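Local coordinates for Rik1-associated factor 1 (Schizosaccharomyces pombe, PDB 4O9D), which serves in the Clr4 methyltransferase complex, which ubiquitylates and methylates histone H3 to establish heterochromatin, at residues 203-206 with 211-214. Numbering follows the deposited sequence.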
ATOM      1  N   TYR A 203     -14.219  -3.843  -1.427  1.00 18.42           N
ATOM      2  CA  TYR A 203     -15.109  -2.924  -0.731  1.00 20.68           C
ATOM      3  C   TYR A 203     -15.160  -3.198   0.779  1.00 22.43           C
ATOM      4  O   TYR A 203     -15.022  -4.350   1.224  1.00 21.51           O
ATOM      5  CB  TYR A 203     -16.537  -3.012  -1.313  1.00 20.59           C
ATOM      6  CG  TYR A 203     -16.649  -2.666  -2.785  1.00 19.48           C
ATOM      7  CD1 TYR A 203     -16.338  -3.600  -3.773  1.00 23.15           C
ATOM      8  CD2 TYR A 203     -17.113  -1.420  -3.195  1.00 23.78           C
ATOM      9  CE1 TYR A 203     -16.455  -3.288  -5.142  1.00 22.15           C
ATOM     10  CE2 TYR A 203     -17.218  -1.096  -4.559  1.00 18.98           C
ATOM     11  CZ  TYR A 203     -16.905  -2.033  -5.516  1.00 22.99           C
ATOM     12  OH  TYR A 203     -17.022  -1.711  -6.857  1.00 21.32           O
ATOM     13  N   ASP A 204     -15.371  -2.148   1.561  1.00 20.86           N
ATOM     14  CA  ASP A 204     -15.605  -2.305   2.991  1.00 23.09           C
ATOM     15  C   ASP A 204     -16.730  -1.350   3.396  1.00 26.89           C
ATOM     16  O   ASP A 204     -17.299  -0.698   2.544  1.00 24.34           O
ATOM     17  CB  ASP A 204     -14.319  -2.089   3.797  1.00 27.50           C
ATOM     18  CG  ASP A 204     -13.688  -0.704   3.580  1.00 33.61           C
ATOM     19  OD1 ASP A 204     -14.355   0.211   3.037  1.00 34.76           O
ATOM     20  OD2 ASP A 204     -12.520  -0.521   3.998  1.00 34.15           O
ATOM     21  N   SER A 205     -17.063  -1.278   4.678  1.00 33.09           N
ATOM     22  CA  SER A 205     -18.220  -0.504   5.109  1.00 37.19           C
ATOM     23  C   SER A 205     -17.978   0.294   6.390  1.00 42.13           C
ATOM     24  O   SER A 205     -17.835  -0.273   7.464  1.00 52.06           O
ATOM     25  CB  SER A 205     -19.398  -1.446   5.329  1.00 36.94           C
ATOM     26  OG  SER A 205     -19.018  -2.483   6.234  1.00 39.42           O
ATOM     27  N   PHE A 206     -17.983   1.621   6.281  1.00 49.84           N
ATOM     28  CA  PHE A 206     -17.766   2.485   7.449  1.00 52.43           C
ATOM     29  C   PHE A 206     -19.061   2.804   8.198  1.00 57.88           C
ATOM     30  O   PHE A 206     -19.029   3.234   9.355  1.00 58.49           O
ATOM     31  CB  PHE A 206     -17.103   3.795   7.023  1.00 54.35           C
ATOM     32  CG  PHE A 206     -15.715   3.620   6.494  1.00 48.23           C
ATOM     33  CD1 PHE A 206     -15.507   3.214   5.188  1.00 42.33           C
ATOM     34  CD2 PHE A 206     -14.623   3.858   7.301  1.00 52.00           C
ATOM     35  CE1 PHE A 206     -14.239   3.056   4.696  1.00 43.31           C
ATOM     36  CE2 PHE A 206     -13.347   3.703   6.819  1.00 47.36           C
ATOM     37  CZ  PHE A 206     -13.152   3.296   5.516  1.00 51.70           C
ATOM     38  N   ASN A 211     -18.772  -5.350   9.675  1.00 36.62           N
ATOM     39  CA  ASN A 211     -17.709  -5.920   8.841  1.00 34.55           C
ATOM     40  C   ASN A 211     -18.276  -6.485   7.522  1.00 28.39           C
ATOM     41  O   ASN A 211     -18.211  -7.685   7.262  1.00 30.10           O
ATOM     42  CB  ASN A 211     -16.923  -7.007   9.599  1.00 31.29           C
ATOM     43  CG  ASN A 211     -15.811  -6.435  10.515  1.00 33.05           C
ATOM     44  OD1 ASN A 211     -15.406  -5.281  10.398  1.00 32.75           O
ATOM     45  ND2 ASN A 211     -15.301  -7.274  11.399  1.00 29.95           N
ATOM     46  N   ARG A 212     -18.835  -5.600   6.697  1.00 27.02           N
ATOM     47  CA  ARG A 212     -19.379  -5.979   5.391  1.00 27.79           C
ATOM     48  C   ARG A 212     -18.598  -5.330   4.266  1.00 24.00           C
ATOM     49  O   ARG A 212     -17.799  -4.445   4.499  1.00 26.14           O
ATOM     50  CB  ARG A 212     -20.825  -5.521   5.283  1.00 30.79           C
ATOM     51  CG  ARG A 212     -21.526  -5.528   6.596  1.00 37.21           C
ATOM     52  CD  ARG A 212     -21.826  -6.928   6.992  1.00 43.42           C
ATOM     53  NE  ARG A 212     -22.922  -7.468   6.196  1.00 46.16           N
ATOM     54  CZ  ARG A 212     -23.783  -8.371   6.642  1.00 46.67           C
ATOM     55  NH1 ARG A 212     -23.669  -8.838   7.881  1.00 47.92           N
ATOM     56  NH2 ARG A 212     -24.752  -8.810   5.847  1.00 46.96           N
ATOM     57  N   GLY A 213     -18.875  -5.768   3.045  1.00 24.76           N
ATOM     58  CA  GLY A 213     -18.127  -5.352   1.872  1.00 22.76           C
ATOM     59  C   GLY A 213     -18.216  -6.466   0.854  1.00 24.56           C
ATOM     60  O   GLY A 213     -19.092  -7.360   0.944  1.00 21.70           O
ATOM     61  N   CYS A 214     -17.298  -6.441  -0.100  1.00 21.68           N
ATOM     62  CA  CYS A 214     -17.235  -7.486  -1.124  1.00 22.17           C
ATOM     63  C   CYS A 214     -16.014  -7.264  -2.032  1.00 22.20           C
ATOM     64  O   CYS A 214     -15.287  -6.276  -1.884  1.00 21.30           O
ATOM     65  CB  CYS A 214     -18.509  -7.477  -1.963  1.00 23.93           C
ATOM     66  SG  CYS A 214     -18.784  -5.921  -2.828  1.00 27.22           S
TER
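Tyr203 and Cys214 face each other where two strands part into their connecting loop, and there Tyr203 N gives a nearly straight hydrogen bond of 2.7 Å to Cys214 O, with an angle of 160° at the hydrogen. The return bond, Cys214 N to Tyr203 O, is weak at 3.4 Å. Followed outward, the tyrosine side chain first sets Tyr203 CB 3.5 Å from Cys214 O. Tyr203 CG then comes within 3.9 Å of Cys214 SG. Tyr203 CD1 meets both neighbours: Cys214 O at the ring edge, in plane, and Cys214 SG 3.5 Å away. The sulfur sits oblique to the ring, 44° off its normal, in a sulfur-aromatic contact. Beyond CD1 the ring draws away from Cys214, and the side chain also touches Tyr173, Ala183, Ala216 and Phe218. Next along, Gly213 CA lies 3.3 Å from Tyr203 O in a CA-H...O contact, a closeness that the lack of a side chain at Gly213 allows.

Nearer the turn the backbone pairing gives way to a side-chain bond. With chi1 at 54°, Ser205 OG stands between its own backbone N and carbonyl carbon, and from there it donates to Arg212 O at 2.9 Å, approaching from above the carbonyl plane. Without the hydroxyl, as with an alanine here, Arg212 O would probably lose this donor and the two arms of the loop would be less firmly tied. Arg212 CB passes beside the hydroxyl, but its bent chain carries the guanidinium away. Asp204 turns from the loop and its OD1 is hydrogen-bonded to Ser184. The contact thus joins the ends of strands 198-204 and 214-219 where they part, the two middle strands of a four-stranded antiparallel blade in this protein's WD-repeat beta-propeller.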